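Local coordinates for Nrps/pks (Streptomyces albus, PDB 4OPF), which probably acts as a ketosynthase domain of an NRPS/PKS assembly line, condensing acyl units during oxazolomycin biosynthesis, at residues A95-D100 with E239-R244; K233-A238 with D243-V248. One frame throughout, in Å; residues are numbered along the deposited sequence.

Contact 1: A95-D100 with E239-R244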
loop_
_atom_site.group_PDB
_atom_site.type_symbol
_atom_site.label_atom_id
_atom_site.label_comp_id
_atom_site.label_asym_id
_atom_site.label_seq_id
_atom_site.Cartn_x
_atom_site.Cartn_y
_atom_site.Cartn_z
ATOM N N ALA A 95 -14.100 -8.083 19.109
ATOM C CA ALA A 95 -13.522 -6.920 19.789
ATOM C C ALA A 95 -14.489 -6.273 20.768
ATOM O O ALA A 95 -14.090 -5.438 21.579
ATOM C CB ALA A 95 -13.092 -5.853 18.778
ATOM N N GLY A 96 -15.758 -6.624 20.655
ATOM C CA GLY A 96 -16.788 -6.083 21.494
ATOM C C GLY A 96 -17.383 -4.786 20.983
ATOM O O GLY A 96 -18.012 -4.080 21.763
ATOM N N TYR A 97 -17.262 -4.486 19.690
ATOM C CA TYR A 97 -17.827 -3.240 19.121
ATOM C C TYR A 97 -18.974 -3.609 18.187
ATOM O O TYR A 97 -18.823 -4.490 17.341
ATOM C CB TYR A 97 -16.790 -2.418 18.316
ATOM C CG TYR A 97 -15.787 -1.731 19.163
ATOM C CD1 TYR A 97 -14.605 -2.361 19.514
ATOM C CD2 TYR A 97 -16.031 -0.459 19.661
ATOM C CE1 TYR A 97 -13.676 -1.739 20.349
ATOM C CE2 TYR A 97 -15.111 0.196 20.479
ATOM C CZ TYR A 97 -13.944 -0.450 20.840
ATOM O OH TYR A 97 -13.053 0.172 21.667
ATOM N N ALA A 98 -20.098 -2.931 18.306
ATOM C CA ALA A 98 -21.170 -3.053 17.304
ATOM C C ALA A 98 -20.769 -2.133 16.135
ATOM O O ALA A 98 -20.068 -1.154 16.333
ATOM C CB ALA A 98 -22.528 -2.619 17.903
ATOM N N PRO A 99 -21.228 -2.423 14.923
ATOM C CA PRO A 99 -20.890 -1.571 13.756
ATOM C C PRO A 99 -21.237 -0.095 13.938
ATOM O O PRO A 99 -20.488 0.777 13.459
ATOM C CB PRO A 99 -21.752 -2.165 12.633
ATOM C CG PRO A 99 -21.892 -3.591 13.022
ATOM C CD PRO A 99 -22.057 -3.565 14.530
ATOM N N ASP A 100 -22.370 0.197 14.568
ATOM C CA ASP A 100 -22.751 1.582 14.855
ATOM C C ASP A 100 -21.718 2.353 15.667
ATOM O O ASP A 100 -21.625 3.545 15.531
ATOM C CB ASP A 100 -24.086 1.650 15.624
ATOM C CG ASP A 100 -25.283 1.640 14.709
ATOM O OD1 ASP A 100 -25.111 1.450 13.468
ATOM O OD2 ASP A 100 -26.408 1.802 15.227
ATOM N N GLU A 239 -5.593 0.232 25.856
ATOM C CA GLU A 239 -5.551 0.092 27.316
ATOM C C GLU A 239 -6.439 1.117 27.974
ATOM O O GLU A 239 -7.267 0.758 28.783
ATOM C CB GLU A 239 -4.107 0.114 27.853
ATOM C CG GLU A 239 -3.488 -1.258 27.666
ATOM C CD GLU A 239 -2.010 -1.343 27.976
ATOM O OE1 GLU A 239 -1.351 -0.272 28.094
ATOM O OE2 GLU A 239 -1.515 -2.505 28.085
ATOM N N ALA A 240 -6.342 2.361 27.554
ATOM C CA ALA A 240 -7.276 3.386 28.027
ATOM C C ALA A 240 -8.747 3.086 27.737
ATOM O O ALA A 240 -9.593 3.424 28.540
ATOM C CB ALA A 240 -6.930 4.758 27.466
ATOM N N ALA A 241 -9.086 2.458 26.617
ATOM C CA ALA A 241 -10.503 2.231 26.364
ATOM C C ALA A 241 -11.023 0.958 26.980
ATOM O O ALA A 241 -12.185 0.651 26.840
ATOM C CB ALA A 241 -10.796 2.237 24.870
ATOM N N GLY A 242 -10.176 0.186 27.641
ATOM C CA GLY A 242 -10.588 -1.097 28.148
ATOM C C GLY A 242 -10.813 -2.159 27.078
ATOM O O GLY A 242 -11.567 -3.112 27.315
ATOM N N ASP A 243 -10.136 -2.043 25.931
ATOM C CA ASP A 243 -10.294 -3.054 24.892
ATOM C C ASP A 243 -9.688 -4.375 25.296
ATOM O O ASP A 243 -8.739 -4.428 26.060
ATOM C CB ASP A 243 -9.680 -2.599 23.561
ATOM C CG ASP A 243 -10.416 -1.409 22.950
ATOM O OD1 ASP A 243 -11.671 -1.308 23.074
ATOM O OD2 ASP A 243 -9.736 -0.546 22.356
ATOM N N ARG A 244 -10.180 -5.445 24.699
ATOM C CA ARG A 244 -9.481 -6.726 24.732
ATOM C C ARG A 244 -8.124 -6.566 24.008
ATOM O O ARG A 244 -8.003 -5.782 23.038
ATOM C CB ARG A 244 -10.333 -7.769 24.008
ATOM C CG ARG A 244 -11.799 -7.848 24.468
ATOM C CD ARG A 244 -12.546 -8.960 23.763
ATOM N NE ARG A 244 -12.160 -10.260 24.276
ATOM C CZ ARG A 244 -12.297 -11.408 23.639
ATOM N NH1 ARG A 244 -12.777 -11.443 22.412
ATOM N NH2 ARG A 244 -11.903 -12.536 24.227
HETATM O O HOH W 1 -11.583 -5.078 22.113
#
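The hydroxyl of Tyr97 reaches OD1 of Asp243, and the two side chains cross at about a right angle between a pair of helix ends in this thiolase-fold ketosynthase. Both helices, 79-95 and 235-241, finish in a Schellman motif with a glycine at positive phi. At Gly96 (phi 87°) a side chain would jam against the preceding carbonyl, so glycine suits the turn by itself. Gly242 closes the second helix in the same way; its positive phi alone suits glycine, and its N returns to Glu239 O at 3.2 Å.

Beyond the glycines, the chains lead directly into the contact. Tyr97 has CG anti to its carbonyl carbon (chi1 -73°), which swings the long phenol across toward the 239-244 turn although its CB is not aimed there. Its OH donates to Asp243 OD1 in a very short bond of 2.5 Å. The oxygen lies at the edge of the phenol ring, near its plane, while the carboxylate itself is turned 64° from the ring. OD2 is 3.5 Å from the hydroxyl at a poor angle, so a single oxygen takes the bond. Tyrosine suits this place because it combines the reach to the buried carboxylate with a flat apolar body. At another part of the ring edge, in plane, sits Ala95 CB, 3.9 Å from Tyr97 CD1. Arg418 makes a cation-pi contact with the same ring and also bonds to Gly96 O.

Arg244 points its CB toward the 95-100 loop, but its guanidinium finds its charge partner in Asp94, by a salt bridge through NH1. The backbones themselves stay too far apart to bond directly, and a single water fills the step: it donates to Ala95 O at 2.6 Å and accepts from Arg244 N at 3.0 Å.

Contact 2: K233-A238 with D243-V248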
loop_
_atom_site.group_PDB
_atom_site.type_symbol
_atom_site.label_atom_id
_atom_site.label_comp_id
_atom_site.label_asym_id
_atom_site.label_seq_id
_atom_site.Cartn_x
_atom_site.Cartn_y
_atom_site.Cartn_z
ATOM N N LYS A 233 -5.388 -1.369 17.039
ATOM C CA LYS A 233 -5.328 -0.005 17.594
ATOM C C LYS A 233 -3.956 0.190 18.283
ATOM O O LYS A 233 -3.367 -0.771 18.759
ATOM C CB LYS A 233 -6.359 0.159 18.700
ATOM C CG LYS A 233 -7.787 0.238 18.246
ATOM C CD LYS A 233 -8.797 0.295 19.396
ATOM C CE LYS A 233 -8.730 1.598 20.156
ATOM N NZ LYS A 233 -10.072 1.816 20.774
ATOM N N PRO A 234 -3.531 1.419 18.465
ATOM C CA PRO A 234 -2.319 1.648 19.261
ATOM C C PRO A 234 -2.535 1.102 20.684
ATOM O O PRO A 234 -3.645 1.245 21.248
ATOM C CB PRO A 234 -2.217 3.188 19.290
ATOM C CG PRO A 234 -3.027 3.667 18.100
ATOM C CD PRO A 234 -4.168 2.681 18.052
ATOM N N LEU A 235 -1.542 0.421 21.229
ATOM C CA LEU A 235 -1.695 -0.208 22.563
ATOM C C LEU A 235 -2.154 0.758 23.657
ATOM O O LEU A 235 -3.039 0.427 24.437
ATOM C CB LEU A 235 -0.415 -0.877 22.995
ATOM C CG LEU A 235 -0.409 -1.571 24.360
ATOM C CD1 LEU A 235 -1.472 -2.660 24.438
ATOM C CD2 LEU A 235 0.965 -2.196 24.672
ATOM N N ALA A 236 -1.577 1.953 23.742
ATOM C CA ALA A 236 -2.001 2.860 24.831
ATOM C C ALA A 236 -3.464 3.229 24.680
ATOM O O ALA A 236 -4.183 3.331 25.676
ATOM C CB ALA A 236 -1.132 4.107 24.869
ATOM N N ALA A 237 -3.944 3.369 23.439
ATOM C CA ALA A 237 -5.355 3.696 23.219
ATOM C C ALA A 237 -6.253 2.514 23.615
ATOM O O ALA A 237 -7.308 2.703 24.236
ATOM C CB ALA A 237 -5.627 4.124 21.764
ATOM N N ALA A 238 -5.833 1.306 23.270
ATOM C CA ALA A 238 -6.600 0.115 23.636
ATOM C C ALA A 238 -6.701 -0.019 25.168
ATOM O O ALA A 238 -7.751 -0.368 25.701
ATOM C CB ALA A 238 -5.932 -1.104 23.101
ATOM N N ASP A 243 -10.136 -2.043 25.931
ATOM C CA ASP A 243 -10.294 -3.054 24.892
ATOM C C ASP A 243 -9.688 -4.375 25.296
ATOM O O ASP A 243 -8.739 -4.428 26.060
ATOM C CB ASP A 243 -9.680 -2.599 23.561
ATOM C CG ASP A 243 -10.416 -1.409 22.950
ATOM O OD1 ASP A 243 -11.671 -1.308 23.074
ATOM O OD2 ASP A 243 -9.736 -0.546 22.356
ATOM N N ARG A 244 -10.180 -5.445 24.699
ATOM C CA ARG A 244 -9.481 -6.726 24.732
ATOM C C ARG A 244 -8.124 -6.566 24.008
ATOM O O ARG A 244 -8.003 -5.782 23.038
ATOM C CB ARG A 244 -10.333 -7.769 24.008
ATOM C CG ARG A 244 -11.799 -7.848 24.468
ATOM C CD ARG A 244 -12.546 -8.960 23.763
ATOM N NE ARG A 244 -12.160 -10.260 24.276
ATOM C CZ ARG A 244 -12.297 -11.408 23.639
ATOM N NH1 ARG A 244 -12.777 -11.443 22.412
ATOM N NH2 ARG A 244 -11.903 -12.536 24.227
ATOM N N VAL A 245 -7.071 -7.184 24.517
ATOM C CA VAL A 245 -5.810 -7.181 23.842
ATOM C C VAL A 245 -5.388 -8.614 23.755
ATOM O O VAL A 245 -4.930 -9.171 24.735
ATOM C CB VAL A 245 -4.736 -6.403 24.618
ATOM C CG1 VAL A 245 -3.408 -6.507 23.878
ATOM C CG2 VAL A 245 -5.124 -4.940 24.798
ATOM N N HIS A 246 -5.486 -9.194 22.576
ATOM C CA HIS A 246 -5.093 -10.567 22.317
ATOM C C HIS A 246 -3.592 -10.765 22.182
ATOM O O HIS A 246 -3.071 -11.810 22.517
ATOM C CB HIS A 246 -5.698 -11.024 20.998
ATOM C CG HIS A 246 -7.192 -11.081 20.991
ATOM N ND1 HIS A 246 -7.915 -11.684 21.983
ATOM C CD2 HIS A 246 -8.095 -10.612 20.106
ATOM C CE1 HIS A 246 -9.203 -11.596 21.703
ATOM N NE2 HIS A 246 -9.333 -10.983 20.548
ATOM N N ALA A 247 -2.928 -9.786 21.608
ATOM C CA ALA A 247 -1.490 -9.781 21.484
ATOM C C ALA A 247 -1.076 -8.393 21.043
ATOM O O ALA A 247 -1.914 -7.546 20.722
ATOM C CB ALA A 247 -1.018 -10.848 20.502
ATOM N N VAL A 248 0.215 -8.157 21.041
ATOM C CA VAL A 248 0.785 -6.914 20.628
ATOM C C VAL A 248 1.736 -7.147 19.450
ATOM O O VAL A 248 2.688 -7.964 19.526
ATOM C CB VAL A 248 1.549 -6.273 21.799
ATOM C CG1 VAL A 248 2.219 -4.968 21.416
ATOM C CG2 VAL A 248 0.579 -6.004 22.936
#
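The Asp243 carboxylate takes the ammonium of Lys233 at one edge, on the syn lone pair of OD2, the side of the other oxygen. That salt bridge measures 2.9 Å from NZ to OD2, and the two side chains cross at about a right angle. The second flat group is the guanidinium of Arg244: His246 CE1 stands 3.5 Å above its plane, over the centre, so the imidazole comes edge-on to a guanidinium face, with Arg244 NH2 in the plane of the histidine ring. Asp94 bonds to both, OD1 to Arg244 NH1 and OD2 to His246 NE2, which is likely to hold the two groups in this setting.

Lysine suits position 233 because its chain is long enough to turn back: a bend at chi3 (69°) lays CD and CE as well as NZ beside OD2. On the backbone, Asp243 N donates to Ala238 O at 2.9 Å with an N-H...O angle of 154°, the wider of the two bonds of the Schellman motif that ends helix 235-241. Replacing Asp243 by an alanine removes the carboxylate, which would probably leave the Lys233 ammonium and the Tyr97 hydroxyl without their mate and set the lysine end free to turn.

The remaining touch is apolar. Leu235 CD1 reaches both Val245 CG2 (4.3 Å) and Val248 CG2 (4.2 Å), while Ala238 CB meets the same methyl of Val245. Alanine's small size lets the helix lie close, with Ala10 and Val12 of strand 9-17 against the same side chain. Pro234, at the N-cap position, starts the helix straight from its strand. Strand 226-234, helix 235-241 and strand 247-256 thus form a short beta-alpha-beta crossover that passes over strand 9-17 in a core beta sheet of the thiolase fold.

How the contacts relate
The centres of the two contacts lie 9 Å apart on the same side of the chain's centre, and both use helix 235-241 with Asp243 and Arg244 in common. Along the chain, 95-100 comes first, just after helix 79-95; 233-238, 239-244 and 243-248 follow together some 130 residues later. Contact 2 is therefore local, joining neighbouring pieces of one crossover, whereas contact 1 is long-range and ties the end of helix 79-95 to that crossover. Where they adjoin, Tyr97 OH packs 3.5 Å from Lys233 NZ. One carboxylate, an oxygen for each contact, thus links the loop after helix 79-95 to strand 226-234.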